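Local coordinates for protein similar to metal-dependent hydrolase (Staphylococcus aureus subsp. aureus Mu50, PDB 3ESH) that probably acts as a metal-dependent hydrolase of the metallo-beta-lactamase superfamily, its substrate not being established, at residues His9-Gly14 and Ala89-Tyr94; Thr48-Ile53 and Leu248-Glu253. One frame throughout, in Å; residues are numbered along the deposited sequence.

Interaction 1: His9-Gly14 and Ala89-Tyr94; sequences HYLNGG and ADLANY
N12 gives its backbone N-H to the carboxylate of D90, and although the N12 N to D90 OD2 bond is nearly straight (167°), it is long at 3.3 Å and therefore weak. The carboxylate leans over the chain where it leaves strand 6-10, with D90 OD1 lying 3.6 Å from N12 CB. Beyond this point N12 turns the chain: a chi1 of -162° sets its CG beside its own carbonyl carbon, and N12 OD1 reaches forward to accept from G14 N at 3.2 Å. This Asx turn uses the side-chain amide to shape the loop. At the other end of the contact the H9 and Y94 rings meet obliquely, planes at 38°, as neither a stack nor an edge-to-face pair. Y94 CE2 sits 3.4 Å above the H9 imidazole plane, over its centre, and Y94 OH passes close to H9 CB. L11 lies between these two places: its CD1 meets L91 CD2 at 3.8 Å, and its CD2 lies 4.2 Å from Y94 CE1. Both L11 and Y94 also rest on L52, so helix 87-92 and the residues after it pack on side chains from the neighbouring strands 6-10 and 51-54 of a mixed sheet in the metallo-beta-lactamase fold, and from the loop after strand 6-10. With one weak charged-to-amide bond and otherwise carbon and ring contacts, apolar and ring packing probably contributes more across this contact than polar pairing does.

Interaction 2: Thr48-Ile53 and Leu248-Glu253; sequences THPILI and LFYHDE
Y250 turns its CG anti to the backbone N (chi1 175°), laying the phenol ring across the backbone of T48 and H49 in the core of the metallo-beta-lactamase fold, while H251, its CG beside the backbone N (chi1 -75°), sets its imidazole next to that phenol. H49 N lies 3.8 Å above the plane over the Y250 ring centre, with T48 C on the same face nearer the rim. The N-H of H49 is spent on a different group: H49 N donates to Y250 O at 3.3 Å in an almost straight bond (174°). P50 CG borders the ring at 4.0 Å from Y250 CE1, while I51 CD1 packs on L248 CB at 3.9 Å, extending the contact towards strand 246-248. A water modelled between H49 O and F249 O would join the two backbones, but its distances are short and its position is doubtful. Y250 OH is bonded to D112 O, and the Y250 ring stacks on H113; these two residues belong to the HxHxDH sequence motif of the superfamily. H251 touches D206, which with H110 and H185 may form a metal site that is vacant here, and H251 ND1 is bonded to P47 O. Y250 CD2 lies over the centre of the H251 imidazole, and at the edge of that ring, near its plane, T48 CG2 comes 4.2 Å from H251 CE1.

Interactions 1 and 2 are joined through neighbouring strands 6-10 and 51-54: the two chains probably hydrogen-bond at H9 O to L52 N and, just past the strand ends, at L11 N to P50 O. Interaction 1 lies towards the outside, partly buried, and joins helix 87-92 and the residues after it to the end of strand 6-10 and the loop that follows. Interaction 2 lies near the centre of the chain, where every touching residue is buried; there the loop after strand 246-248, a strand of the second large sheet, stands beside the possible metal site. Leucines, an oblique ring pair and a weak carboxylate bond in interaction 1 thus contrast with a tyrosine ring laid on backbone, one backbone bond and an isoleucine-leucine contact in interaction 2.

Interaction 1: His9-Gly14 and Ala89-Tyr94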
loop_
_atom_site.group_PDB
_atom_site.type_symbol
_atom_site.label_atom_id
_atom_site.label_comp_id
_atom_site.label_asym_id
_atom_site.label_seq_id
_atom_site.Cartn_x
_atom_site.Cartn_y
_atom_site.Cartn_z
ATOM N N HIS A 9 -8.917 28.667 -26.832
ATOM C CA HIS A 9 -10.301 29.134 -26.861
ATOM C C HIS A 9 -11.230 28.130 -26.206
ATOM O O HIS A 9 -10.840 27.001 -25.930
ATOM C CB HIS A 9 -10.788 29.356 -28.291
ATOM C CG HIS A 9 -9.993 30.366 -29.053
ATOM N ND1 HIS A 9 -8.978 30.018 -29.917
ATOM C CD2 HIS A 9 -10.040 31.718 -29.048
ATOM C CE1 HIS A 9 -8.431 31.114 -30.412
ATOM N NE2 HIS A 9 -9.056 32.159 -29.902
ATOM N N TYR A 10 -12.466 28.542 -25.963
ATOM C CA TYR A 10 -13.445 27.649 -25.370
ATOM C C TYR A 10 -14.571 27.358 -26.369
ATOM O O TYR A 10 -14.831 28.154 -27.274
ATOM C CB TYR A 10 -13.993 28.239 -24.059
ATOM C CG TYR A 10 -14.711 29.561 -24.178
ATOM C CD1 TYR A 10 -15.974 29.644 -24.768
ATOM C CD2 TYR A 10 -14.140 30.731 -23.682
ATOM C CE1 TYR A 10 -16.651 30.864 -24.857
ATOM C CE2 TYR A 10 -14.805 31.953 -23.763
ATOM C CZ TYR A 10 -16.060 32.017 -24.351
ATOM O OH TYR A 10 -16.719 33.231 -24.431
ATOM N N LEU A 11 -15.217 26.204 -26.211
ATOM C CA LEU A 11 -16.300 25.794 -27.092
ATOM C C LEU A 11 -17.543 25.453 -26.268
ATOM O O LEU A 11 -17.459 24.764 -25.245
ATOM C CB LEU A 11 -15.880 24.569 -27.894
ATOM C CG LEU A 11 -14.496 24.583 -28.532
ATOM C CD1 LEU A 11 -14.113 23.166 -28.962
ATOM C CD2 LEU A 11 -14.478 25.549 -29.719
ATOM N N ASN A 12 -18.695 25.930 -26.728
ATOM C CA ASN A 12 -19.960 25.704 -26.053
ATOM C C ASN A 12 -20.431 24.256 -26.221
ATOM O O ASN A 12 -21.146 23.933 -27.176
ATOM C CB ASN A 12 -21.011 26.648 -26.627
ATOM C CG ASN A 12 -22.203 26.807 -25.726
ATOM O OD1 ASN A 12 -22.765 25.829 -25.245
ATOM N ND2 ASN A 12 -22.605 28.051 -25.492
ATOM N N GLY A 13 -20.039 23.393 -25.292
ATOM C CA GLY A 13 -20.437 22.003 -25.350
ATOM C C GLY A 13 -21.679 21.732 -24.528
ATOM O O GLY A 13 -22.005 20.581 -24.233
ATOM N N GLY A 14 -22.371 22.803 -24.155
ATOM C CA GLY A 14 -23.587 22.670 -23.372
ATOM C C GLY A 14 -23.411 23.131 -21.940
ATOM O O GLY A 14 -22.476 23.860 -21.617
ATOM N N ALA A 89 -20.791 24.021 -34.574
ATOM C CA ALA A 89 -20.879 25.417 -34.986
ATOM C C ALA A 89 -19.777 26.270 -34.355
ATOM O O ALA A 89 -19.211 27.145 -35.014
ATOM C CB ALA A 89 -22.247 25.978 -34.627
ATOM N N ASP A 90 -19.473 26.026 -33.082
ATOM C CA ASP A 90 -18.424 26.796 -32.410
ATOM C C ASP A 90 -17.089 26.557 -33.092
ATOM O O ASP A 90 -16.314 27.485 -33.293
ATOM C CB ASP A 90 -18.309 26.406 -30.936
ATOM C CG ASP A 90 -19.087 27.334 -30.020
ATOM O OD1 ASP A 90 -20.328 27.360 -30.117
ATOM O OD2 ASP A 90 -18.454 28.037 -29.203
ATOM N N LEU A 91 -16.821 25.305 -33.449
ATOM C CA LEU A 91 -15.568 24.964 -34.113
ATOM C C LEU A 91 -15.439 25.670 -35.459
ATOM O O LEU A 91 -14.346 26.094 -35.846
ATOM C CB LEU A 91 -15.468 23.446 -34.303
ATOM C CG LEU A 91 -15.023 22.627 -33.088
ATOM C CD1 LEU A 91 -15.040 21.136 -33.422
ATOM C CD2 LEU A 91 -13.621 23.058 -32.679
ATOM N N ALA A 92 -16.563 25.789 -36.165
ATOM C CA ALA A 92 -16.578 26.446 -37.466
ATOM C C ALA A 92 -16.066 27.882 -37.337
ATOM O O ALA A 92 -15.304 28.352 -38.181
ATOM C CB ALA A 92 -17.982 26.436 -38.042
ATOM N N ASN A 93 -16.481 28.564 -36.270
ATOM C CA ASN A 93 -16.058 29.940 -36.015
ATOM C C ASN A 93 -14.535 30.079 -36.089
ATOM O O ASN A 93 -14.017 31.193 -36.175
ATOM C CB ASN A 93 -16.533 30.415 -34.635
ATOM C CG ASN A 93 -18.046 30.412 -34.498
ATOM O OD1 ASN A 93 -18.760 30.909 -35.370
ATOM N ND2 ASN A 93 -18.543 29.858 -33.389
ATOM N N TYR A 94 -13.830 28.948 -36.041
ATOM C CA TYR A 94 -12.373 28.948 -36.124
ATOM C C TYR A 94 -11.898 28.221 -37.374
ATOM O O TYR A 94 -10.728 27.858 -37.478
ATOM C CB TYR A 94 -11.745 28.296 -34.885
ATOM C CG TYR A 94 -12.156 28.958 -33.592
ATOM C CD1 TYR A 94 -13.289 28.528 -32.895
ATOM C CD2 TYR A 94 -11.464 30.067 -33.108
ATOM C CE1 TYR A 94 -13.723 29.191 -31.755
ATOM C CE2 TYR A 94 -11.893 30.740 -31.971
ATOM C CZ TYR A 94 -13.023 30.302 -31.300
ATOM O OH TYR A 94 -13.472 30.993 -30.198
#

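Interaction 2: Thr48-Ile53 and Leu248-Glu253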
loop_
_atom_site.group_PDB
_atom_site.type_symbol
_atom_site.label_atom_id
_atom_site.label_comp_id
_atom_site.label_asym_id
_atom_site.label_seq_id
_atom_site.Cartn_x
_atom_site.Cartn_y
_atom_site.Cartn_z
ATOM N N THR A 48 -20.414 23.310 -19.656
ATOM C CA THR A 48 -19.542 22.191 -19.986
ATOM C C THR A 48 -18.931 22.637 -21.321
ATOM O O THR A 48 -19.370 22.219 -22.394
ATOM C CB THR A 48 -20.333 20.874 -20.154
ATOM O OG1 THR A 48 -21.304 21.026 -21.203
ATOM C CG2 THR A 48 -21.051 20.507 -18.859
ATOM N N HIS A 49 -17.937 23.519 -21.231
ATOM C CA HIS A 49 -17.275 24.094 -22.405
ATOM C C HIS A 49 -15.862 23.572 -22.672
ATOM O O HIS A 49 -14.902 23.970 -22.017
ATOM C CB HIS A 49 -17.210 25.626 -22.285
ATOM C CG HIS A 49 -18.547 26.305 -22.248
ATOM N ND1 HIS A 49 -19.722 25.674 -22.587
ATOM C CD2 HIS A 49 -18.886 27.571 -21.903
ATOM C CE1 HIS A 49 -20.733 26.521 -22.447
ATOM N NE2 HIS A 49 -20.250 27.676 -22.034
ATOM N N PRO A 50 -15.712 22.674 -23.653
ATOM C CA PRO A 50 -14.369 22.162 -23.932
ATOM C C PRO A 50 -13.368 23.262 -24.280
ATOM O O PRO A 50 -13.744 24.339 -24.715
ATOM C CB PRO A 50 -14.614 21.194 -25.077
ATOM C CG PRO A 50 -15.958 20.630 -24.717
ATOM C CD PRO A 50 -16.731 21.889 -24.369
ATOM N N ILE A 51 -12.085 22.974 -24.084
ATOM C CA ILE A 51 -11.034 23.935 -24.360
ATOM C C ILE A 51 -10.291 23.601 -25.640
ATOM O O ILE A 51 -9.605 22.585 -25.721
ATOM C CB ILE A 51 -10.036 23.991 -23.177
ATOM C CG1 ILE A 51 -10.781 24.422 -21.912
ATOM C CG2 ILE A 51 -8.875 24.933 -23.496
ATOM C CD1 ILE A 51 -9.928 24.460 -20.662
ATOM N N LEU A 52 -10.430 24.466 -26.641
ATOM C CA LEU A 52 -9.754 24.278 -27.925
ATOM C C LEU A 52 -8.329 24.805 -27.855
ATOM O O LEU A 52 -8.106 25.971 -27.540
ATOM C CB LEU A 52 -10.501 25.007 -29.042
ATOM C CG LEU A 52 -9.813 25.025 -30.417
ATOM C CD1 LEU A 52 -9.554 23.600 -30.885
ATOM C CD2 LEU A 52 -10.683 25.766 -31.427
ATOM N N ILE A 53 -7.368 23.935 -28.143
ATOM C CA ILE A 53 -5.960 24.317 -28.123
ATOM C C ILE A 53 -5.367 24.140 -29.508
ATOM O O ILE A 53 -5.386 23.030 -30.046
ATOM C CB ILE A 53 -5.124 23.430 -27.190
ATOM C CG1 ILE A 53 -5.680 23.474 -25.766
ATOM C CG2 ILE A 53 -3.672 23.869 -27.237
ATOM C CD1 ILE A 53 -4.891 22.622 -24.794
ATOM N N LEU A 248 -7.276 28.065 -16.555
ATOM C CA LEU A 248 -8.372 27.864 -17.497
ATOM C C LEU A 248 -9.489 27.058 -16.828
ATOM O O LEU A 248 -9.227 26.140 -16.047
ATOM C CB LEU A 248 -7.877 27.128 -18.737
ATOM C CG LEU A 248 -6.674 27.740 -19.462
ATOM C CD1 LEU A 248 -6.357 26.943 -20.728
ATOM C CD2 LEU A 248 -6.978 29.185 -19.804
ATOM N N PHE A 249 -10.736 27.399 -17.141
ATOM C CA PHE A 249 -11.882 26.722 -16.562
ATOM C C PHE A 249 -12.805 26.116 -17.594
ATOM O O PHE A 249 -12.922 26.606 -18.712
ATOM C CB PHE A 249 -12.645 27.688 -15.672
ATOM C CG PHE A 249 -11.864 28.121 -14.471
ATOM C CD1 PHE A 249 -11.777 27.288 -13.347
ATOM C CD2 PHE A 249 -11.146 29.323 -14.485
ATOM C CE1 PHE A 249 -10.989 27.644 -12.259
ATOM C CE2 PHE A 249 -10.361 29.686 -13.403
ATOM C CZ PHE A 249 -10.276 28.844 -12.285
ATOM N N TYR A 250 -13.459 25.035 -17.196
ATOM C CA TYR A 250 -14.363 24.297 -18.058
ATOM C C TYR A 250 -15.781 24.484 -17.552
ATOM O O TYR A 250 -16.718 24.531 -18.340
ATOM C CB TYR A 250 -13.981 22.811 -18.008
ATOM C CG TYR A 250 -14.886 21.847 -18.756
ATOM C CD1 TYR A 250 -14.653 21.530 -20.095
ATOM C CD2 TYR A 250 -15.932 21.197 -18.102
ATOM C CE1 TYR A 250 -15.436 20.578 -20.759
ATOM C CE2 TYR A 250 -16.716 20.246 -18.754
ATOM C CZ TYR A 250 -16.460 19.940 -20.081
ATOM O OH TYR A 250 -17.218 18.978 -20.705
ATOM N N HIS A 251 -15.910 24.597 -16.228
ATOM C CA HIS A 251 -17.203 24.739 -15.553
ATOM C C HIS A 251 -17.598 26.123 -15.051
ATOM O O HIS A 251 -18.754 26.316 -14.661
ATOM C CB HIS A 251 -17.282 23.816 -14.329
ATOM C CG HIS A 251 -17.490 22.372 -14.653
ATOM N ND1 HIS A 251 -18.428 21.944 -15.566
ATOM C CD2 HIS A 251 -16.924 21.257 -14.141
ATOM C CE1 HIS A 251 -18.432 20.622 -15.599
ATOM N NE2 HIS A 251 -17.527 20.182 -14.741
ATOM N N ASP A 252 -16.675 27.074 -15.008
ATOM C CA ASP A 252 -17.039 28.384 -14.473
ATOM C C ASP A 252 -17.948 29.177 -15.423
ATOM O O ASP A 252 -17.571 29.476 -16.549
ATOM C CB ASP A 252 -15.768 29.177 -14.116
ATOM C CG ASP A 252 -16.030 30.269 -13.091
ATOM O OD1 ASP A 252 -15.201 30.441 -12.169
ATOM O OD2 ASP A 252 -17.069 30.957 -13.214
ATOM N N GLU A 253 -19.142 29.524 -14.959
ATOM C CA GLU A 253 -20.087 30.264 -15.790
ATOM C C GLU A 253 -19.678 31.690 -16.132
ATOM O O GLU A 253 -20.001 32.179 -17.211
ATOM C CB GLU A 253 -21.477 30.310 -15.144
ATOM C CG GLU A 253 -21.538 31.055 -13.810
ATOM C CD GLU A 253 -22.950 31.124 -13.221
ATOM O OE1 GLU A 253 -23.066 31.266 -11.974
ATOM O OE2 GLU A 253 -23.932 31.050 -13.995
HETATM O O HOH W 1 -13.839 25.941 -21.090
#